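Maltose-binding protein MalE1 (PDB 6DTU) binds maltotetraose and probably serves the uptake of malto-oligosaccharides as an extracellular solute-binding protein. Local coordinates at residues A[12-17]-A[32-37]; A[153-158]-A[258-263]. One frame throughout, in Å; residues are numbered along the deposited sequence. Where two conformers were deposited one is given.

Interactions 1 and 2 bring separate parts of the chain to one bound maltotetraose. Interaction 1 (12-17 with 32-37) closes within a single beta-alpha-beta unit before interaction 2 (153-158 with 258-263) opens further along the chain and joins segments about 100 residues apart. Their centres lie 25 Å from each other and their nearest atoms about 9 Å, without touching. Strands 31-36 and 260-268 belong to the same mixed sheet, linked through strands 4-9 and 58-62. That sheet supplies the second segment of each contact, while pocket residues at the starts of helices 14-28 and 155-164 reach different glucose units.

Interaction 1 of 2, residues A[12-17]-A[32-37]; sequences KQVDIL and VEVQYV. With GLC (alpha-D-glucopyranose), chain C.
Val14, in the first turn of helix 14-28, packs over Val34 of strand 31-36 with their CA atoms 6.3 Å apart, the closest pair of CA atoms across the two segments. The side-chain contacts are aliphatic, and Val34 spreads its two methyl groups over the helix. With CG1 anti to the backbone N (chi1 -180°), that methyl lies beneath Val14 and comes within 4.3 Å of Val14 CG1, while CG2 reaches the next helical turn and rests 3.9 Å from Leu17 CB. The same CG2 also abuts Leu17 O at 3.6 Å, so it meets helix backbone as well as side chain. Val14 turns its other methyl along the strand, where Val14 CG2 lies 4.0 Å from Tyr36 CB; the phenol ring beyond leads away from the helix. The strand end has a local polar brace as well, for Gln35 NE2 donates a nearly straight bond of 2.8 Å (166°) to Tyr36 O. Just ahead of the helix the chain meets the glycan: the aliphatic part of Lys12 lies beside it, with Lys12 CG 3.5 Å from O2 of the chain C glucose, a sugar that Ser10 and Arg301 bind through hydrogen bonds. In the beta-alpha-beta unit, strand 31-36 runs parallel to strand 4-9, whose Cys9 touches both Val14 and Val34, and Leu17 continues the apolar layer to Val60 on strand 58-62.

Interaction 2 of 2, residues A[153-158]-A[258-263]; sequences AEFYYI and RPFVGV. With GLC (alpha-D-glucopyranose), chain B; GLC (alpha-D-glucopyranose), chain D.
Phe260 fits its ring against both Phe155 and Tyr156, forming the tightly packed part of this buried aromatic cluster. Its edge points toward the face of Phe155 in an offset edge-to-face pair, with Phe260 CZ 3.8 Å from Phe155 CE2 and the planes at 88°. The Tyr156 ring instead lies nearly parallel to that of Phe260 (18°) but slid aside, touching through Tyr156 CD1 and Phe260 CD2 at 3.7 Å. On the looser side two waters bridge the segments, one between Tyr156 O and Phe260 N, the other from Tyr156 OH, at 2.9 Å, to Phe260 O. Extended from the helix with CG anti to the backbone N (chi1 179°), Tyr156 spreads one ring face beneath the chain B glucose, whose C4 sits 3.8 Å above the ring centre. Were the ring cut back to an alanine, that glucose would probably lose its aromatic platform, Phe260 one flank and the second water its hydroxyl partner. Nearby, at the N-cap position, Glu154 OE2 accepts a 2.8 Å hydrogen bond from O6 of the same glucose. From this side the sugar is held in two complementary ways, CH-pi stacking over an aromatic ring and a hydroxyl given to a carboxylate.

Interaction 1 of 2, residues A[12-17]-A[32-37]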
ATOM      1  N   LYS A  12       7.120  -7.439  -6.872  1.00 14.98           N
ATOM      2  CA  LYS A  12       7.982  -7.466  -5.696  1.00 13.91           C
ATOM      3  C   LYS A  12       8.129  -8.866  -5.115  1.00 14.44           C
ATOM      4  O   LYS A  12       9.181  -9.185  -4.560  1.00 17.09           O
ATOM      5  CB  LYS A  12       7.459  -6.501  -4.627  1.00 12.92           C
ATOM      6  CG  LYS A  12       7.351  -5.035  -5.087  1.00 14.24           C
ATOM      7  CD  LYS A  12       8.701  -4.450  -5.542  1.00 13.25           C
ATOM      8  CE  LYS A  12       8.561  -2.999  -5.971  1.00 16.15           C
ATOM      9  NZ  LYS A  12       9.894  -2.395  -6.296  1.00 16.30           N
ATOM     10  N   GLN A  13       7.100  -9.702  -5.222  1.00 13.16           N
ATOM     11  CA  GLN A  13       7.084 -11.006  -4.580  1.00 12.23           C
ATOM     12  C   GLN A  13       7.421 -12.147  -5.524  1.00 14.52           C
ATOM     13  O   GLN A  13       7.522 -13.289  -5.064  1.00 13.13           O
ATOM     14  CB  GLN A  13       5.725 -11.283  -3.904  1.00 13.06           C
ATOM     15  CG  GLN A  13       5.232 -10.221  -2.929  1.00 11.64           C
ATOM     16  CD  GLN A  13       4.338  -9.191  -3.574  1.00 14.84           C
ATOM     17  OE1 GLN A  13       4.219  -9.127  -4.795  1.00 14.96           O
ATOM     18  NE2 GLN A  13       3.724  -8.364  -2.764  1.00 13.70           N
ATOM     19  N   VAL A  14       7.649 -11.867  -6.817  1.00 12.80           N
ATOM     20  CA  VAL A  14       7.772 -12.957  -7.792  1.00 13.56           C
ATOM     21  C   VAL A  14       8.962 -13.858  -7.469  1.00 15.43           C
ATOM     22  O   VAL A  14       8.837 -15.086  -7.454  1.00 14.19           O
ATOM     23  CB  VAL A  14       7.868 -12.407  -9.226  1.00 13.97           C
ATOM     24  CG1 VAL A  14       8.347 -13.523 -10.147  1.00 18.36           C
ATOM     25  CG2 VAL A  14       6.539 -11.798  -9.690  1.00 14.45           C
ATOM     26  N   ASP A  15      10.132 -13.270  -7.210  1.00 16.51           N
ATOM     27  CA  ASP A  15      11.340 -14.079  -7.067  1.00 17.39           C
ATOM     28  C   ASP A  15      11.250 -15.009  -5.869  1.00 16.17           C
ATOM     29  O   ASP A  15      11.577 -16.204  -5.962  1.00 15.82           O
ATOM     30  CB  ASP A  15      12.579 -13.192  -6.924  1.00 18.45           C
ATOM     31  CG  ASP A  15      13.009 -12.529  -8.221  1.00 22.30           C
ATOM     32  OD1 ASP A  15      12.437 -12.814  -9.295  1.00 24.85           O
ATOM     33  OD2 ASP A  15      13.977 -11.739  -8.155  1.00 24.07           O
ATOM     34  N   ILE A  16      10.892 -14.463  -4.707  1.00 15.78           N
ATOM     35  CA  ILE A  16      10.866 -15.299  -3.515  1.00 15.59           C
ATOM     36  C   ILE A  16       9.785 -16.360  -3.620  1.00 11.94           C
ATOM     37  O   ILE A  16      10.012 -17.522  -3.267  1.00 13.59           O
ATOM     38  CB  ILE A  16      10.774 -14.478  -2.215  1.00 15.02           C
ATOM     39  CG1 ILE A  16      10.780 -15.425  -1.010  1.00 15.40           C
ATOM     40  CG2 ILE A  16       9.531 -13.560  -2.231  1.00 13.55           C
ATOM     41  CD1 ILE A  16      11.978 -16.385  -0.960  1.00 15.07           C
ATOM     42  N   LEU A  17       8.609 -16.000  -4.138  1.00 12.29           N
ATOM     43  CA  LEU A  17       7.545 -16.998  -4.277  1.00 14.35           C
ATOM     44  C   LEU A  17       7.874 -18.057  -5.323  1.00 15.96           C
ATOM     45  O   LEU A  17       7.462 -19.219  -5.179  1.00 15.43           O
ATOM     46  CB  LEU A  17       6.215 -16.317  -4.592  1.00 15.03           C
ATOM     47  CG  LEU A  17       5.602 -15.470  -3.469  1.00 14.08           C
ATOM     48  CD1 LEU A  17       4.307 -14.801  -3.926  1.00 13.04           C
ATOM     49  CD2 LEU A  17       5.342 -16.306  -2.258  1.00 15.77           C
ATOM     50  N   VAL A  32       3.913 -25.354  -8.822  1.00 14.40           N
ATOM     51  CA  VAL A  32       3.589 -24.008  -8.362  1.00 16.06           C
ATOM     52  C   VAL A  32       4.022 -23.009  -9.426  1.00 12.41           C
ATOM     53  O   VAL A  32       5.171 -23.025  -9.889  1.00 17.54           O
ATOM     54  CB  VAL A  32       4.204 -23.692  -6.986  1.00 13.77           C
ATOM     55  CG1 VAL A  32       3.721 -22.315  -6.512  1.00 16.18           C
ATOM     56  CG2 VAL A  32       3.825 -24.787  -5.959  1.00 14.83           C
ATOM     57  N   GLU A  33       3.112 -22.123  -9.793  1.00 14.47           N
ATOM     58  CA  GLU A  33       3.348 -21.199 -10.887  1.00 14.20           C
ATOM     59  C   GLU A  33       3.105 -19.795 -10.367  1.00 13.36           C
ATOM     60  O   GLU A  33       2.013 -19.491  -9.876  1.00 14.67           O
ATOM     61  CB  GLU A  33       2.398 -21.516 -12.027  1.00 15.70           C
ATOM     62  CG  GLU A  33       2.383 -20.456 -13.078  1.00 16.09           C
ATOM     63  CD  GLU A  33       1.572 -20.885 -14.251  1.00 16.50           C
ATOM     64  OE1 GLU A  33       1.877 -21.962 -14.781  1.00 19.20           O
ATOM     65  OE2 GLU A  33       0.627 -20.165 -14.618  1.00 15.40           O
ATOM     66  N   VAL A  34       4.125 -18.957 -10.445  1.00 13.84           N
ATOM     67  CA  VAL A  34       4.024 -17.587  -9.975  1.00 11.35           C
ATOM     68  C   VAL A  34       3.919 -16.666 -11.187  1.00 14.98           C
ATOM     69  O   VAL A  34       4.863 -16.549 -11.988  1.00 16.19           O
ATOM     70  CB  VAL A  34       5.232 -17.214  -9.101  1.00 15.48           C
ATOM     71  CG1 VAL A  34       5.087 -15.792  -8.628  1.00 16.28           C
ATOM     72  CG2 VAL A  34       5.366 -18.194  -7.915  1.00 18.00           C
ATOM     73  N   GLN A  35       2.787 -15.973 -11.290  1.00 15.52           N
ATOM     74  CA  GLN A  35       2.471 -15.106 -12.418  1.00 15.60           C
ATOM     75  C   GLN A  35       2.460 -13.651 -11.949  1.00 16.29           C
ATOM     76  O   GLN A  35       1.607 -13.260 -11.142  1.00 16.02           O
ATOM     77  CB  GLN A  35       1.081 -15.471 -12.940  1.00 15.83           C
ATOM     78  CG  GLN A  35       0.517 -14.543 -14.021  1.00 18.45           C
ATOM     79  CD  GLN A  35       1.341 -14.525 -15.280  1.00 18.58           C
ATOM     80  OE1 GLN A  35       1.348 -15.496 -16.038  1.00 17.07           O
ATOM     81  NE2 GLN A  35       2.073 -13.435 -15.498  1.00 21.30           N
ATOM     82  N   TYR A  36       3.371 -12.847 -12.500  1.00 14.76           N
ATOM     83  CA  TYR A  36       3.361 -11.407 -12.276  1.00 15.37           C
ATOM     84  C   TYR A  36       2.086 -10.794 -12.825  1.00 16.40           C
ATOM     85  O   TYR A  36       1.680 -11.080 -13.954  1.00 17.28           O
ATOM     86  CB  TYR A  36       4.558 -10.745 -12.977  1.00 15.57           C
ATOM     87  CG  TYR A  36       4.310  -9.262 -13.267  1.00 18.40           C
ATOM     88  CD1 TYR A  36       4.236  -8.323 -12.229  1.00 17.65           C
ATOM     89  CD2 TYR A  36       4.078  -8.811 -14.562  1.00 19.68           C
ATOM     90  CE1 TYR A  36       3.986  -6.984 -12.475  1.00 20.05           C
ATOM     91  CE2 TYR A  36       3.828  -7.469 -14.810  1.00 19.05           C
ATOM     92  CZ  TYR A  36       3.778  -6.563 -13.764  1.00 19.43           C
ATOM     93  OH  TYR A  36       3.520  -5.222 -14.017  1.00 21.50           O
ATOM     94  N   VAL A  37       1.448  -9.954 -12.014  1.00 12.33           N
ATOM     95  CA  VAL A  37       0.340  -9.110 -12.453  1.00 13.35           C
ATOM     96  C   VAL A  37       0.581  -7.729 -11.858  1.00 12.73           C
ATOM     97  O   VAL A  37       0.925  -7.607 -10.678  1.00 13.86           O
ATOM     98  CB  VAL A  37      -1.035  -9.665 -12.011  1.00 14.83           C
ATOM     99  CG1 VAL A  37      -2.153  -8.776 -12.488  1.00 15.19           C
ATOM    100  CG2 VAL A  37      -1.244 -11.108 -12.500  1.00 15.58           C
TER
HETATM  101  C1  GLC C   1       4.180  -2.979  -5.855  1.00 18.36           C
HETATM  102  C2  GLC C   1       3.853  -3.347  -4.462  1.00 12.38           C
HETATM  103  C3  GLC C   1       2.536  -2.832  -4.049  1.00 14.23           C
HETATM  104  C4  GLC C   1       2.461  -1.354  -4.210  1.00 12.37           C
HETATM  105  C5  GLC C   1       2.690  -0.965  -5.695  1.00 13.32           C
HETATM  106  C6  GLC C   1       2.832   0.410  -5.908  1.00 17.14           C
HETATM  107  O1  GLC C   1       3.301  -3.607  -6.732  1.00 21.14           O
HETATM  108  O2  GLC C   1       3.882  -4.810  -4.391  1.00 15.09           O
HETATM  109  O3  GLC C   1       2.359  -3.216  -2.636  1.00 13.99           O
HETATM  110  O4  GLC C   1       1.149  -0.881  -3.800  1.00 13.10           O
HETATM  111  O5  GLC C   1       4.068  -1.546  -6.049  1.00 15.94           O
HETATM  112  O6  GLC C   1       2.891   0.651  -7.318  1.00 20.13           O

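Interaction 2 of 2, residues A[153-158]-A[258-263]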
ATOM      1  N   ALA A 153      -1.293  12.847  -8.124  1.00 15.11           N
ATOM      2  CA  ALA A 153      -2.722  12.780  -8.406  1.00 14.92           C
ATOM      3  C   ALA A 153      -3.355  11.497  -7.904  1.00 15.33           C
ATOM      4  O   ALA A 153      -4.509  11.206  -8.238  1.00 17.79           O
ATOM      5  CB  ALA A 153      -2.962  12.934  -9.908  1.00 16.40           C
ATOM      6  N   GLU A 154      -2.633  10.744  -7.095  1.00 16.77           N
ATOM      7  CA  GLU A 154      -3.063   9.432  -6.636  1.00 15.05           C
ATOM      8  C   GLU A 154      -3.429   9.540  -5.160  1.00 14.44           C
ATOM      9  O   GLU A 154      -2.561   9.803  -4.318  1.00 14.33           O
ATOM     10  CB  GLU A 154      -1.931   8.428  -6.865  1.00 15.75           C
ATOM     11  CG  GLU A 154      -2.376   7.001  -6.948  1.00 24.21           C
ATOM     12  CD  GLU A 154      -1.258   6.056  -7.382  1.00 24.76           C
ATOM     13  OE1 GLU A 154      -0.222   6.512  -7.937  1.00 21.32           O
ATOM     14  OE2 GLU A 154      -1.433   4.835  -7.169  1.00 25.04           O
ATOM     15  N   PHE A 155      -4.706   9.315  -4.852  1.00 13.91           N
ATOM     16  CA  PHE A 155      -5.222   9.538  -3.498  1.00 12.54           C
ATOM     17  C   PHE A 155      -4.413   8.808  -2.431  1.00 14.88           C
ATOM     18  O   PHE A 155      -4.172   9.349  -1.341  1.00 16.14           O
ATOM     19  CB  PHE A 155      -6.685   9.097  -3.458  1.00 15.50           C
ATOM     20  CG  PHE A 155      -7.278   9.009  -2.068  1.00 13.98           C
ATOM     21  CD1 PHE A 155      -7.216  10.079  -1.194  1.00 16.89           C
ATOM     22  CD2 PHE A 155      -7.970   7.876  -1.674  1.00 14.45           C
ATOM     23  CE1 PHE A 155      -7.771   9.999   0.064  1.00 16.57           C
ATOM     24  CE2 PHE A 155      -8.543   7.785  -0.414  1.00 14.25           C
ATOM     25  CZ  PHE A 155      -8.449   8.853   0.458  1.00 14.01           C
ATOM     26  N   TYR A 156      -4.007   7.565  -2.702  1.00 13.76           N
ATOM     27  CA  TYR A 156      -3.273   6.802  -1.701  1.00 11.64           C
ATOM     28  C   TYR A 156      -2.037   7.561  -1.198  1.00 12.56           C
ATOM     29  O   TYR A 156      -1.727   7.542   0.004  1.00 14.78           O
ATOM     30  CB  TYR A 156      -2.909   5.434  -2.272  1.00 11.82           C
ATOM     31  CG  TYR A 156      -2.117   4.566  -1.316  1.00 11.84           C
ATOM     32  CD1 TYR A 156      -2.747   3.696  -0.415  1.00 11.62           C
ATOM     33  CD2 TYR A 156      -0.724   4.625  -1.298  1.00 13.53           C
ATOM     34  CE1 TYR A 156      -2.001   2.908   0.479  1.00 12.80           C
ATOM     35  CE2 TYR A 156       0.017   3.827  -0.414  1.00 12.53           C
ATOM     36  CZ  TYR A 156      -0.639   2.987   0.465  1.00 13.56           C
ATOM     37  OH  TYR A 156       0.097   2.230   1.321  1.00 14.97           O
ATOM     38  N   TYR A 157      -1.352   8.274  -2.093  1.00 14.34           N
ATOM     39  CA  TYR A 157      -0.132   8.989  -1.728  1.00 15.54           C
ATOM     40  C   TYR A 157      -0.379  10.381  -1.153  1.00 15.71           C
ATOM     41  O   TYR A 157       0.500  10.920  -0.462  1.00 15.67           O
ATOM     42  CB  TYR A 157       0.816   9.053  -2.939  1.00 14.78           C
ATOM     43  CG  TYR A 157       1.283   7.671  -3.302  1.00 15.03           C
ATOM     44  CD1 TYR A 157       2.434   7.139  -2.729  1.00 13.28           C
ATOM     45  CD2 TYR A 157       0.551   6.865  -4.171  1.00 15.39           C
ATOM     46  CE1 TYR A 157       2.837   5.840  -3.005  1.00 14.50           C
ATOM     47  CE2 TYR A 157       0.956   5.592  -4.459  1.00 13.68           C
ATOM     48  CZ  TYR A 157       2.105   5.089  -3.885  1.00 14.08           C
ATOM     49  OH  TYR A 157       2.508   3.818  -4.147  1.00 16.57           O
ATOM     50  N   ILE A 158      -1.543  10.982  -1.419  1.00 13.84           N
ATOM     51  CA  ILE A 158      -1.897  12.277  -0.846  1.00 15.67           C
ATOM     52  C   ILE A 158      -2.675  12.112   0.456  1.00 16.85           C
ATOM     53  O   ILE A 158      -2.800  13.072   1.231  1.00 16.17           O
ATOM     54  CB  ILE A 158      -2.695  13.068  -1.896  1.00 13.58           C
ATOM     55  CG1 ILE A 158      -1.916  13.147  -3.216  1.00 15.01           C
ATOM     56  CG2 ILE A 158      -3.041  14.492  -1.423  1.00 17.01           C
ATOM     57  CD1 ILE A 158      -0.521  13.696  -3.066  1.00 17.74           C
ATOM     58  N   ARG A 258      -0.502  11.666   8.370  1.00 15.67           N
ATOM     59  CA  ARG A 258      -1.106  10.411   8.821  0.57 17.51           C
ATOM     60  C   ARG A 258      -1.388   9.520   7.618  1.00 15.96           C
ATOM     61  O   ARG A 258      -2.478   9.576   7.035  1.00 16.07           O
ATOM     62  CB  ARG A 258      -2.361  10.673   9.655  0.57 17.85           C
ATOM     63  CG  ARG A 258      -2.090  11.540  10.890  0.57 19.35           C
ATOM     64  CD  ARG A 258      -3.336  11.772  11.723  0.57 20.66           C
ATOM     65  NE  ARG A 258      -3.000  12.418  12.985  0.57 19.59           N
ATOM     66  CZ  ARG A 258      -2.450  11.787  14.019  0.57 21.46           C
ATOM     67  NH1 ARG A 258      -2.177  10.490  13.945  0.57 21.55           N
ATOM     68  NH2 ARG A 258      -2.173  12.450  15.129  0.57 23.88           N
ATOM     69  N   PRO A 259      -0.430   8.674   7.231  1.00 14.05           N
ATOM     70  CA  PRO A 259      -0.603   7.830   6.042  1.00 13.95           C
ATOM     71  C   PRO A 259      -1.580   6.677   6.273  1.00 14.37           C
ATOM     72  O   PRO A 259      -1.873   6.277   7.396  1.00 15.36           O
ATOM     73  CB  PRO A 259       0.813   7.276   5.817  1.00 14.10           C
ATOM     74  CG  PRO A 259       1.413   7.232   7.198  1.00 17.18           C
ATOM     75  CD  PRO A 259       0.877   8.455   7.875  1.00 16.07           C
ATOM     76  N   PHE A 260      -2.076   6.135   5.167  1.00 13.03           N
ATOM     77  CA  PHE A 260      -2.760   4.851   5.235  1.00 13.03           C
ATOM     78  C   PHE A 260      -1.831   3.784   5.800  1.00 11.24           C
ATOM     79  O   PHE A 260      -0.627   3.763   5.524  1.00 13.86           O
ATOM     80  CB  PHE A 260      -3.187   4.411   3.829  1.00 13.85           C
ATOM     81  CG  PHE A 260      -4.552   4.900   3.383  1.00 13.41           C
ATOM     82  CD1 PHE A 260      -5.702   4.680   4.139  1.00 14.70           C
ATOM     83  CD2 PHE A 260      -4.687   5.550   2.173  1.00 13.05           C
ATOM     84  CE1 PHE A 260      -6.966   5.128   3.674  1.00 14.89           C
ATOM     85  CE2 PHE A 260      -5.911   6.000   1.728  1.00 13.85           C
ATOM     86  CZ  PHE A 260      -7.046   5.783   2.470  1.00 16.67           C
ATOM     87  N   VAL A 261      -2.397   2.876   6.587  1.00 15.98           N
ATOM     88  CA  VAL A 261      -1.712   1.645   6.966  1.00 13.27           C
ATOM     89  C   VAL A 261      -2.334   0.484   6.198  1.00 14.68           C
ATOM     90  O   VAL A 261      -3.564   0.347   6.159  1.00 15.70           O
ATOM     91  CB  VAL A 261      -1.731   1.438   8.489  1.00 14.63           C
ATOM     92  CG1 VAL A 261      -1.217   0.048   8.870  1.00 15.74           C
ATOM     93  CG2 VAL A 261      -0.907   2.535   9.149  1.00 16.87           C
ATOM     94  N   GLY A 262      -1.497  -0.299   5.522  1.00 14.84           N
ATOM     95  CA  GLY A 262      -1.964  -1.428   4.733  1.00 13.09           C
ATOM     96  C   GLY A 262      -1.363  -2.724   5.243  1.00 12.35           C
ATOM     97  O   GLY A 262      -0.274  -2.732   5.810  1.00 15.39           O
ATOM     98  N   VAL A 263      -2.092  -3.821   5.052  1.00 10.54           N
ATOM     99  CA  VAL A 263      -1.586  -5.155   5.365  1.00 11.50           C
ATOM    100  C   VAL A 263      -1.605  -5.961   4.075  1.00 12.68           C
ATOM    101  O   VAL A 263      -2.591  -5.919   3.334  1.00 11.75           O
ATOM    102  CB  VAL A 263      -2.391  -5.835   6.493  1.00 11.92           C
ATOM    103  CG1 VAL A 263      -1.721  -7.128   6.892  1.00 13.47           C
ATOM    104  CG2 VAL A 263      -2.500  -4.894   7.700  1.00 14.62           C
TER
HETATM  105  C1  GLC B   2       1.241   0.119  -2.829  1.00 12.63           C
HETATM  106  C2  GLC B   2       0.403  -0.265  -1.665  1.00 12.95           C
HETATM  107  C3  GLC B   2      -0.983  -0.495  -2.063  1.00 13.78           C
HETATM  108  C4  GLC B   2      -1.577   0.731  -2.726  1.00 10.93           C
HETATM  109  C5  GLC B   2      -0.714   1.206  -3.934  1.00 11.85           C
HETATM  110  C6  GLC B   2      -1.102   2.499  -4.420  1.00 13.17           C
HETATM  111  O2  GLC B   2       0.924  -1.530  -1.163  1.00 14.30           O
HETATM  112  O3  GLC B   2      -1.823  -0.762  -0.879  1.00 12.94           O
HETATM  113  O4  GLC B   2      -2.901   0.408  -3.278  1.00 15.28           O
HETATM  114  O5  GLC B   2       0.708   1.354  -3.409  1.00 14.15           O
HETATM  115  O6  GLC B   2      -0.492   2.706  -5.683  1.00 17.84           O
HETATM  116  C1  GLC D   3      -4.005   0.945  -2.622  1.00 13.65           C
HETATM  117  C2  GLC D   3      -5.047  -0.095  -2.499  1.00 12.84           C
HETATM  118  C3  GLC D   3      -5.532  -0.556  -3.838  1.00 13.47           C
HETATM  119  C4  GLC D   3      -6.096   0.553  -4.635  1.00 14.09           C
HETATM  120  C5  GLC D   3      -5.048   1.678  -4.822  1.00 14.09           C
HETATM  121  C6  GLC D   3      -5.594   2.817  -5.436  1.00 12.87           C
HETATM  122  O2  GLC D   3      -4.482  -1.236  -1.794  1.00 14.74           O
HETATM  123  O3  GLC D   3      -6.552  -1.590  -3.657  1.00 14.87           O
HETATM  124  O4  GLC D   3      -6.452   0.024  -5.942  1.00 14.08           O
HETATM  125  O5  GLC D   3      -4.524   2.085  -3.408  1.00 13.14           O
HETATM  126  O6  GLC D   3      -4.560   3.762  -5.612  1.00 17.47           O
HETATM  127  O   HOH W   1      -0.972   6.685   2.590  1.00 13.62           O
HETATM  128  O   HOH W   2       0.625   4.362   3.237  1.00 13.97           O